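Local atomic coordinates of putative xanthine dehydrogenase YAGS fad-binding subunit (Escherichia coli, PDB entry 5G5G), a protein that probably oxidises aldehydes in the periplasm, as the subunit of a molybdenum hydroxylase that holds the molybdenum centre and its pterin cytosine dinucleotide. Residues C[37-42]-C[192-197]; C[318-323]-C[332-337]; C[324-329]-C[437-442]; C[527-532]-C[564-569]. All coordinates share one frame; numbering follows the deposited sequence.

How the interactions relate
Followed from the N terminus, the chain first closes a long excursion: interaction 1 brings the loop 37-42, in the a/b hammerhead domain, onto the start of strand 194-200, spanning 149 residues. Interaction 2 is much more local, folding the turn 318-323 onto strand 331-340 across eight residues. Interaction 3 starts inside that short span, because 324-329 lies between the two segments of interaction 2. The two therefore cross, and they touch through Glu324 with Thr334 and Tyr327 with Arg332. By reaching strand 429-441, interaction 3 itself links the first molybdopterin cofactor-binding domain to the second. Interaction 4 stands apart, its centre about 43 Å from that of interaction 3, and packs helix 511-534 on strand 566-574.

Interaction 1: C[37-42]-C[192-197]; sequences YAYEWH and PHASMA
The backbones come nearest where Ala38 meets Ser195, with CA atoms 5.5 Å apart, as the loop 37-42 passes the start of strand 194-200 without any hydrogen bond between the two. Ala38 makes the closest approach, its CB lying 3.2 Å from the carbonyl O of Ala194. The methyl of Ala194 reaches the loop as well, and Tyr39 CD1 comes to it obliquely, 4.2 Å from Ala194 CB. Farther along, Met196 stretches out with CG anti to the backbone N (chi1 -179°) and then bends at its last torsion, which carries CE to 3.8 Å from Trp41 CB, while CE also lies 3.6 Å from Trp41 O. The indole itself leads off toward Trp207 on the neighbouring strand. Within the loop, Glu40 OE1 accepts the backbone N of Tyr37 at 3.0 Å, met from above the carboxylate plane along a nearly straight bond (174°). Outside the two segments, the Glu40 carboxylate pairs with a basic side chain of another protein chain. Ser195 turns the other way, its OG bonded to Asp251 and Thr208. Between loop and strand, then, the chemistry is almost wholly apolar: methyls and a methionine tip fit against side chains and carbonyls, so the contact rests on close fit rather than on hydrogen bonds, while Glu40 and Ser195 spend their polar atoms on other partners.

Interaction 2: C[318-323]-C[332-337]; sequences TAVQQS and RHTGLR
The type I beta turn from Thr318 to Gln321 sits on strand 331-340 of a molybdopterin-binding domain, and its third residue, Val320, carries most of the contact, over Thr334 and Leu336. Val320 CG2 packs 3.8 Å from Leu336 CD2 and 3.9 Å from Thr334 CB, the valine and threonine sliding past each other in opposite directions, while Val320 CG1 lies 3.6 Å from Gly335 O. Leu336 also sends CD1 to Thr318 CG2, so the first residue of the turn is covered too. Thr334 OG1 has its own partner, Glu324. At the other end of the contact Arg332 bends at chi3 (71°), which brings NH2 to 2.8 Å from Ser323 O, tilted somewhat out of the carbonyl plane, while NH1 bonds to Tyr327 O and Gly329 O. Replacing Arg332 with an alanine would probably leave these three carbonyls without their common donor and the loop that follows the turn freer to move. Just past the turn, Gln322 folds back and an amide braces the loop from within: Gln322 NE2 donates to Ala319 O at 2.9 Å and, in the plane of its own amide, to Ser323 OG at 3.0 Å (N-H...O 164°).

Interaction 3: C[324-329]-C[437-442]; sequences ELLYAG and AGFRNN
Leu325 and Leu326, neighbours on the loop 324-329, take hold of the two ends of Phe439, which points from strand 429-441 toward the loop. The leucines differ in their first torsion and meet different parts of the phenylalanine. In Leu325, CG lies opposite the carbonyl carbon (chi1 -71°), and the side chain crosses that of Phe439 obliquely at the far end of the ring, with CB and CD1 each 3.8 Å from Phe439 CZ. In Leu326, CG lies opposite the backbone N instead (chi1 -170°), with its branches running past the root of the ring: CD1 is 4.0 Å from Phe439 CB, and CD2 is 4.3 Å from Ala437 CB. Leu326 CG also covers one face of the Tyr327 ring, 3.6 Å above its plane and displaced toward the rim. Tyr327 brings its OH to 3.6 Å from Ala437 CB. That hydroxyl is hydrogen-bonded to Glu362, whose other carboxylate oxygen takes the backbone N of Ala437, so one glutamate steadies both sides. The side chains of Leu325 and Asn441 cross at about a right angle, CD1 of the first 4.0 Å from OD1 of the second, and that oxygen is hydrogen-bonded to Ser584. Between Phe439 and Asn441, Arg440 forms salt bridges with Glu354 and with Glu692, the latter in the molybdenum pocket. Alternation of this kind is typical of a beta strand: here Ala437 and Phe439 face the loop, and the contact joins the two molybdopterin cofactor-binding domains through a small buried apolar core.

Interaction 4: C[527-532]-C[564-569]; sequences REMIAS and GRLTAE
Met529 and Ile530, on helix 511-534, meet Leu566 and Ala568 where the helix lies against strand 566-574 of a mixed sheet, an alpha-on-beta packing in which the short axes pass 8.7 Å apart and run roughly antiparallel, at 150°. Met529 is the main bump. Its side chain extends and then bends at chi3 (66°), dropping the thioether into the dip between Leu566 and Ala568, above the backbone of Thr567. SD sits 4.1 Å from Ala568 CB on one flank, and CE sits 4.2 Å from Leu566 CD2 on the other. Leu566 answers as a bump from the strand: its CD1 rests 3.8 Å from Ile530 CG1, and Leu526 of the same helix also touches this leucine. Thr567 points away, its hydroxyl bonded to His452 on the adjacent strand. An alanine in place of Met529 would probably leave the backbone of Thr567 uncovered on this side and open a gap between Leu566 and Ala568. At the bottom of the dip lies the carbonyl O of Thr567, with Met529 CE 3.2 Å and Met529 SD 3.4 Å from it.

Interaction 1: C[37-42]-C[192-197]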
# COMPACT_ATOMS: atom_id res chain seq x y z
N TYR C 37 -16.49 5.19 6.70
CA TYR C 37 -16.19 4.71 5.35
C TYR C 37 -17.34 3.81 4.88
O TYR C 37 -18.23 3.45 5.64
CB TYR C 37 -14.82 4.01 5.38
CG TYR C 37 -13.67 4.95 5.80
CD1 TYR C 37 -13.39 5.17 7.13
CD2 TYR C 37 -12.89 5.60 4.85
CE1 TYR C 37 -12.43 6.05 7.55
CE2 TYR C 37 -11.90 6.49 5.24
CZ TYR C 37 -11.65 6.69 6.58
OH TYR C 37 -10.67 7.58 7.05
N ALA C 38 -17.33 3.49 3.58
CA ALA C 38 -18.45 2.86 2.86
C ALA C 38 -19.05 1.63 3.53
O ALA C 38 -20.23 1.46 3.48
CB ALA C 38 -18.02 2.51 1.46
N TYR C 39 -18.23 0.82 4.19
CA TYR C 39 -18.74 -0.44 4.77
C TYR C 39 -19.19 -0.26 6.22
O TYR C 39 -19.46 -1.25 6.91
CB TYR C 39 -17.64 -1.46 4.75
CG TYR C 39 -18.01 -2.94 4.69
CD1 TYR C 39 -18.44 -3.52 3.48
CD2 TYR C 39 -17.82 -3.77 5.81
CE1 TYR C 39 -18.71 -4.91 3.40
CE2 TYR C 39 -18.11 -5.12 5.74
CZ TYR C 39 -18.51 -5.68 4.55
OH TYR C 39 -18.75 -7.05 4.43
N GLU C 40 -19.28 0.99 6.68
CA GLU C 40 -19.46 1.30 8.11
C GLU C 40 -20.73 2.06 8.46
O GLU C 40 -20.85 2.59 9.57
CB GLU C 40 -18.21 2.08 8.57
CG GLU C 40 -16.94 1.26 8.36
CD GLU C 40 -15.65 2.06 8.55
OE1 GLU C 40 -15.73 3.28 8.85
OE2 GLU C 40 -14.58 1.46 8.44
N TRP C 41 -21.66 2.19 7.52
CA TRP C 41 -22.88 2.98 7.69
C TRP C 41 -24.03 2.13 8.30
O TRP C 41 -25.11 2.00 7.72
CB TRP C 41 -23.32 3.53 6.34
CG TRP C 41 -22.34 4.54 5.74
CD1 TRP C 41 -21.52 4.33 4.66
CD2 TRP C 41 -22.10 5.89 6.16
NE1 TRP C 41 -20.79 5.47 4.39
CE2 TRP C 41 -21.15 6.44 5.27
CE3 TRP C 41 -22.65 6.71 7.16
CZ2 TRP C 41 -20.70 7.75 5.39
CZ3 TRP C 41 -22.19 8.00 7.30
CH2 TRP C 41 -21.23 8.52 6.40
N HIS C 42 -23.84 1.67 9.52
CA HIS C 42 -24.79 0.74 10.12
C HIS C 42 -26.17 1.33 10.40
O HIS C 42 -27.18 0.68 10.09
CB HIS C 42 -24.15 0.05 11.35
CG HIS C 42 -23.63 1.00 12.39
ND1 HIS C 42 -24.43 1.48 13.42
CD2 HIS C 42 -22.39 1.48 12.64
CE1 HIS C 42 -23.72 2.25 14.22
NE2 HIS C 42 -22.48 2.30 13.75
N PRO C 192 -10.11 -1.21 1.15
CA PRO C 192 -10.55 -2.00 0.03
C PRO C 192 -11.76 -1.33 -0.58
O PRO C 192 -12.60 -0.75 0.16
CB PRO C 192 -10.96 -3.35 0.71
CG PRO C 192 -10.10 -3.46 1.92
CD PRO C 192 -10.06 -2.01 2.39
N HIS C 193 -11.93 -1.49 -1.87
CA HIS C 193 -13.11 -0.98 -2.53
C HIS C 193 -14.35 -1.59 -1.85
O HIS C 193 -14.40 -2.79 -1.59
CB HIS C 193 -13.15 -1.37 -4.00
CG HIS C 193 -12.10 -0.72 -4.84
ND1 HIS C 193 -10.76 -1.00 -4.72
CD2 HIS C 193 -12.20 0.21 -5.82
CE1 HIS C 193 -10.08 -0.27 -5.59
NE2 HIS C 193 -10.93 0.45 -6.28
N ALA C 194 -15.33 -0.74 -1.54
CA ALA C 194 -16.57 -1.19 -0.94
C ALA C 194 -17.75 -0.28 -1.20
O ALA C 194 -17.57 0.93 -1.34
CB ALA C 194 -16.39 -1.36 0.57
N SER C 195 -18.95 -0.87 -1.18
CA SER C 195 -20.18 -0.11 -1.41
C SER C 195 -21.33 -0.75 -0.64
O SER C 195 -21.35 -1.99 -0.41
CB SER C 195 -20.56 -0.07 -2.90
OG SER C 195 -19.57 0.54 -3.72
N MET C 196 -22.29 0.05 -0.27
CA MET C 196 -23.57 -0.41 0.27
C MET C 196 -24.69 0.21 -0.53
O MET C 196 -24.68 1.44 -0.77
CB MET C 196 -23.72 -0.06 1.75
CG MET C 196 -25.02 -0.56 2.33
SD MET C 196 -25.16 -0.38 4.11
CE MET C 196 -25.58 1.36 4.20
N ALA C 197 -25.66 -0.62 -0.94
CA ALA C 197 -26.82 -0.14 -1.71
C ALA C 197 -28.09 -0.32 -0.95
O ALA C 197 -28.29 -1.37 -0.33
CB ALA C 197 -26.91 -0.84 -3.03

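Interaction 2: C[318-323]-C[332-337]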
# COMPACT_ATOMS: atom_id res chain seq x y z
N THR C 318 0.54 7.18 -20.97
CA THR C 318 0.96 8.36 -21.79
C THR C 318 2.36 8.83 -21.38
O THR C 318 2.57 9.99 -21.00
CB THR C 318 -0.09 9.48 -21.73
OG1 THR C 318 -0.49 9.70 -20.37
CG2 THR C 318 -1.32 9.05 -22.51
N ALA C 319 3.33 7.95 -21.57
CA ALA C 319 4.66 8.17 -21.03
C ALA C 319 5.61 9.10 -21.83
O ALA C 319 6.71 9.31 -21.37
CB ALA C 319 5.33 6.82 -20.79
N VAL C 320 5.18 9.66 -22.94
CA VAL C 320 6.08 10.50 -23.76
C VAL C 320 5.69 11.95 -23.67
O VAL C 320 6.42 12.80 -24.14
CB VAL C 320 6.15 10.04 -25.21
CG1 VAL C 320 6.55 8.57 -25.27
CG2 VAL C 320 4.82 10.24 -25.92
N GLN C 321 4.53 12.26 -23.08
CA GLN C 321 4.06 13.65 -23.11
C GLN C 321 5.02 14.63 -22.47
O GLN C 321 5.24 15.70 -23.05
CB GLN C 321 2.67 13.85 -22.47
CG GLN C 321 2.35 15.36 -22.22
CD GLN C 321 0.98 15.61 -21.58
OE1 GLN C 321 0.04 16.07 -22.25
NE2 GLN C 321 0.88 15.32 -20.28
N GLN C 322 5.61 14.31 -21.32
CA GLN C 322 6.49 15.26 -20.67
C GLN C 322 7.69 15.59 -21.52
O GLN C 322 8.23 16.70 -21.43
CB GLN C 322 7.03 14.81 -19.31
CG GLN C 322 8.13 13.76 -19.32
CD GLN C 322 7.59 12.38 -19.64
OE1 GLN C 322 6.75 11.88 -18.89
NE2 GLN C 322 8.10 11.75 -20.69
N SER C 323 8.07 14.65 -22.36
CA SER C 323 9.24 14.87 -23.20
C SER C 323 8.99 15.91 -24.30
O SER C 323 9.95 16.35 -24.97
CB SER C 323 9.71 13.55 -23.80
OG SER C 323 10.07 12.67 -22.76
N ARG C 332 12.61 16.96 -32.63
CA ARG C 332 11.90 16.15 -31.65
C ARG C 332 10.97 15.14 -32.29
O ARG C 332 10.35 15.38 -33.33
CB ARG C 332 11.03 17.05 -30.73
CG ARG C 332 11.65 18.41 -30.41
CD ARG C 332 10.74 19.26 -29.53
NE ARG C 332 10.62 18.79 -28.15
CZ ARG C 332 11.31 19.20 -27.09
NH1 ARG C 332 12.22 20.13 -27.21
NH2 ARG C 332 11.05 18.71 -25.89
N HIS C 333 10.87 13.99 -31.65
CA HIS C 333 9.90 12.98 -32.05
C HIS C 333 9.36 12.29 -30.80
O HIS C 333 10.12 11.88 -29.90
CB HIS C 333 10.53 12.01 -33.05
CG HIS C 333 9.82 10.70 -33.15
ND1 HIS C 333 8.74 10.51 -33.98
CD2 HIS C 333 10.01 9.53 -32.51
CE1 HIS C 333 8.29 9.27 -33.85
NE2 HIS C 333 9.02 8.66 -32.94
N THR C 334 8.03 12.18 -30.72
CA THR C 334 7.43 11.41 -29.64
C THR C 334 6.35 10.54 -30.21
O THR C 334 5.71 10.89 -31.19
CB THR C 334 6.85 12.29 -28.50
OG1 THR C 334 6.12 13.38 -29.06
CG2 THR C 334 7.89 12.89 -27.66
N GLY C 335 6.17 9.37 -29.62
CA GLY C 335 5.17 8.46 -30.09
C GLY C 335 4.79 7.41 -29.09
O GLY C 335 5.64 6.92 -28.34
N LEU C 336 3.51 7.05 -29.10
CA LEU C 336 3.00 5.94 -28.30
C LEU C 336 2.72 4.73 -29.17
O LEU C 336 2.31 4.85 -30.33
CB LEU C 336 1.70 6.32 -27.53
CG LEU C 336 1.82 7.42 -26.49
CD1 LEU C 336 0.44 7.73 -25.92
CD2 LEU C 336 2.83 7.04 -25.42
N ARG C 337 2.91 3.55 -28.57
CA ARG C 337 2.61 2.29 -29.23
C ARG C 337 1.79 1.45 -28.24
O ARG C 337 2.22 1.23 -27.11
CB ARG C 337 3.89 1.60 -29.61
CG ARG C 337 4.86 2.46 -30.50
CD ARG C 337 4.36 2.53 -31.86
NE ARG C 337 5.29 3.34 -32.69
CZ ARG C 337 5.24 4.67 -32.86
NH1 ARG C 337 4.27 5.38 -32.32
NH2 ARG C 337 6.11 5.26 -33.70

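Interaction 3: C[324-329]-C[437-442]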
# COMPACT_ATOMS: atom_id res chain seq x y z
N GLU C 324 7.72 16.25 -24.52
CA GLU C 324 7.34 17.26 -25.47
C GLU C 324 7.52 18.65 -24.91
O GLU C 324 7.53 19.61 -25.69
CB GLU C 324 5.88 17.11 -25.93
CG GLU C 324 5.67 15.74 -26.61
CD GLU C 324 4.23 15.31 -26.87
OE1 GLU C 324 3.28 16.06 -26.51
OE2 GLU C 324 4.06 14.19 -27.40
N LEU C 325 7.64 18.78 -23.60
CA LEU C 325 7.59 20.12 -22.94
C LEU C 325 8.73 20.39 -21.96
O LEU C 325 9.01 21.56 -21.65
CB LEU C 325 6.26 20.24 -22.13
CG LEU C 325 5.04 20.39 -23.00
CD1 LEU C 325 3.75 20.21 -22.18
CD2 LEU C 325 5.01 21.70 -23.73
N LEU C 326 9.37 19.36 -21.44
CA LEU C 326 10.27 19.59 -20.34
C LEU C 326 11.59 20.23 -20.76
O LEU C 326 12.00 21.17 -20.12
CB LEU C 326 10.52 18.30 -19.53
CG LEU C 326 11.28 18.42 -18.18
CD1 LEU C 326 10.71 19.50 -17.28
CD2 LEU C 326 11.23 17.09 -17.44
N TYR C 327 12.25 19.77 -21.83
CA TYR C 327 13.56 20.29 -22.17
C TYR C 327 13.56 20.92 -23.56
O TYR C 327 12.76 20.54 -24.39
CB TYR C 327 14.65 19.23 -22.07
CG TYR C 327 14.72 18.64 -20.70
CD1 TYR C 327 15.17 19.38 -19.66
CD2 TYR C 327 14.33 17.33 -20.47
CE1 TYR C 327 15.23 18.86 -18.36
CE2 TYR C 327 14.41 16.77 -19.17
CZ TYR C 327 14.86 17.54 -18.13
OH TYR C 327 14.92 17.06 -16.84
N ALA C 328 14.40 21.94 -23.74
CA ALA C 328 14.61 22.52 -25.04
C ALA C 328 15.19 21.49 -26.01
O ALA C 328 15.76 20.45 -25.60
CB ALA C 328 15.52 23.73 -24.96
N GLY C 329 15.00 21.78 -27.29
CA GLY C 329 15.54 20.97 -28.41
C GLY C 329 14.73 21.24 -29.65
O GLY C 329 13.51 21.04 -29.61
N ALA C 437 14.26 15.93 -12.25
CA ALA C 437 13.18 16.88 -12.39
C ALA C 437 11.83 16.17 -12.33
O ALA C 437 11.69 15.02 -12.77
CB ALA C 437 13.28 17.60 -13.70
N GLY C 438 10.84 16.89 -11.80
CA GLY C 438 9.45 16.57 -11.92
C GLY C 438 8.69 17.60 -12.74
O GLY C 438 9.05 18.76 -12.80
N PHE C 439 7.62 17.14 -13.35
CA PHE C 439 6.81 17.90 -14.28
C PHE C 439 5.44 17.28 -14.29
O PHE C 439 5.31 16.05 -14.41
CB PHE C 439 7.42 17.79 -15.68
CG PHE C 439 6.58 18.45 -16.76
CD1 PHE C 439 6.68 19.81 -16.95
CD2 PHE C 439 5.59 17.72 -17.46
CE1 PHE C 439 5.88 20.45 -17.91
CE2 PHE C 439 4.75 18.35 -18.38
CZ PHE C 439 4.92 19.72 -18.60
N ARG C 440 4.41 18.12 -14.27
CA ARG C 440 3.00 17.66 -14.38
C ARG C 440 2.15 18.83 -14.78
O ARG C 440 2.29 19.91 -14.21
CB ARG C 440 2.52 17.08 -13.06
CG ARG C 440 1.15 16.43 -13.08
CD ARG C 440 1.09 15.13 -13.87
NE ARG C 440 -0.27 14.62 -13.84
CZ ARG C 440 -0.74 13.61 -14.57
NH1 ARG C 440 0.04 12.98 -15.45
NH2 ARG C 440 -2.01 13.22 -14.42
N ASN C 441 1.32 18.65 -15.79
CA ASN C 441 0.48 19.73 -16.23
C ASN C 441 -0.57 20.17 -15.17
O ASN C 441 -0.90 19.41 -14.24
CB ASN C 441 -0.19 19.38 -17.56
CG ASN C 441 0.78 19.45 -18.73
OD1 ASN C 441 1.68 20.28 -18.75
ND2 ASN C 441 0.58 18.61 -19.73
N ASN C 442 -1.03 21.40 -15.34
CA ASN C 442 -2.11 21.93 -14.55
C ASN C 442 -3.35 21.95 -15.43
O ASN C 442 -3.33 22.58 -16.47
CB ASN C 442 -1.79 23.34 -14.07
CG ASN C 442 -2.88 23.91 -13.22
OD1 ASN C 442 -3.18 23.36 -12.18
ND2 ASN C 442 -3.48 25.02 -13.65

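Interaction 4: C[527-532]-C[564-569]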
# COMPACT_ATOMS: atom_id res chain seq x y z
N ARG C 527 -21.24 37.30 -1.15
CA ARG C 527 -20.83 38.64 -0.74
C ARG C 527 -21.76 39.70 -1.31
O ARG C 527 -22.12 40.62 -0.60
CB ARG C 527 -19.37 38.95 -1.10
CG ARG C 527 -18.35 38.24 -0.21
CD ARG C 527 -17.01 38.10 -0.93
NE ARG C 527 -16.44 39.44 -1.17
CZ ARG C 527 -15.37 39.97 -0.59
NH1 ARG C 527 -14.66 39.31 0.34
NH2 ARG C 527 -15.00 41.20 -0.95
N GLU C 528 -22.12 39.58 -2.59
CA GLU C 528 -23.10 40.48 -3.20
C GLU C 528 -24.44 40.45 -2.47
O GLU C 528 -25.02 41.49 -2.22
CB GLU C 528 -23.29 40.17 -4.69
CG GLU C 528 -22.07 40.49 -5.53
CD GLU C 528 -22.33 40.38 -7.02
OE1 GLU C 528 -22.95 41.33 -7.61
OE2 GLU C 528 -21.94 39.35 -7.58
N MET C 529 -24.91 39.26 -2.13
CA MET C 529 -26.18 39.10 -1.42
C MET C 529 -26.13 39.70 -0.00
O MET C 529 -27.09 40.36 0.47
CB MET C 529 -26.59 37.64 -1.35
CG MET C 529 -26.84 37.00 -2.71
SD MET C 529 -27.00 35.22 -2.59
CE MET C 529 -28.51 35.08 -1.63
N ILE C 530 -24.99 39.51 0.67
CA ILE C 530 -24.81 40.13 1.97
C ILE C 530 -24.82 41.65 1.84
O ILE C 530 -25.58 42.33 2.53
CB ILE C 530 -23.55 39.60 2.70
CG1 ILE C 530 -23.71 38.13 3.01
CG2 ILE C 530 -23.30 40.39 4.00
CD1 ILE C 530 -22.37 37.42 3.23
N ALA C 531 -24.00 42.18 0.94
CA ALA C 531 -23.95 43.60 0.67
C ALA C 531 -25.36 44.18 0.39
O ALA C 531 -25.73 45.25 0.91
CB ALA C 531 -22.98 43.89 -0.48
N SER C 532 -26.16 43.45 -0.38
CA SER C 532 -27.50 43.93 -0.78
C SER C 532 -28.43 43.94 0.44
O SER C 532 -29.19 44.87 0.63
CB SER C 532 -28.05 43.06 -1.91
OG SER C 532 -29.38 43.39 -2.27
N GLY C 564 -33.25 35.70 7.49
CA GLY C 564 -33.18 34.29 7.14
C GLY C 564 -31.83 34.03 6.48
O GLY C 564 -31.12 34.97 6.14
N ARG C 565 -31.49 32.77 6.32
CA ARG C 565 -30.15 32.42 5.77
C ARG C 565 -30.00 32.90 4.32
O ARG C 565 -31.01 33.14 3.64
CB ARG C 565 -29.81 30.95 6.00
CG ARG C 565 -30.40 29.88 5.12
CD ARG C 565 -29.68 28.58 5.49
NE ARG C 565 -30.10 27.43 4.71
CZ ARG C 565 -29.44 26.27 4.64
NH1 ARG C 565 -28.28 26.08 5.29
NH2 ARG C 565 -29.94 25.27 3.90
N LEU C 566 -28.76 33.17 3.92
CA LEU C 566 -28.46 33.61 2.56
C LEU C 566 -27.70 32.49 1.88
O LEU C 566 -26.73 31.95 2.46
CB LEU C 566 -27.67 34.91 2.57
CG LEU C 566 -28.39 36.16 3.08
CD1 LEU C 566 -27.42 37.32 3.30
CD2 LEU C 566 -29.54 36.57 2.14
N THR C 567 -28.15 32.11 0.67
CA THR C 567 -27.61 30.96 -0.02
C THR C 567 -27.19 31.35 -1.44
O THR C 567 -27.97 31.96 -2.17
CB THR C 567 -28.66 29.82 -0.11
OG1 THR C 567 -28.96 29.37 1.21
CG2 THR C 567 -28.13 28.64 -0.94
N ALA C 568 -25.96 30.99 -1.81
CA ALA C 568 -25.44 31.22 -3.14
C ALA C 568 -25.04 29.88 -3.71
O ALA C 568 -24.47 29.06 -2.99
CB ALA C 568 -24.26 32.16 -3.09
N GLU C 569 -25.31 29.66 -4.98
CA GLU C 569 -24.87 28.45 -5.66
C GLU C 569 -24.34 28.85 -7.02
O GLU C 569 -25.07 29.44 -7.84
CB GLU C 569 -26.03 27.48 -5.83
CG GLU C 569 -25.62 26.22 -6.55
CD GLU C 569 -26.66 25.15 -6.45
OE1 GLU C 569 -27.55 25.20 -5.58
OE2 GLU C 569 -26.59 24.24 -7.26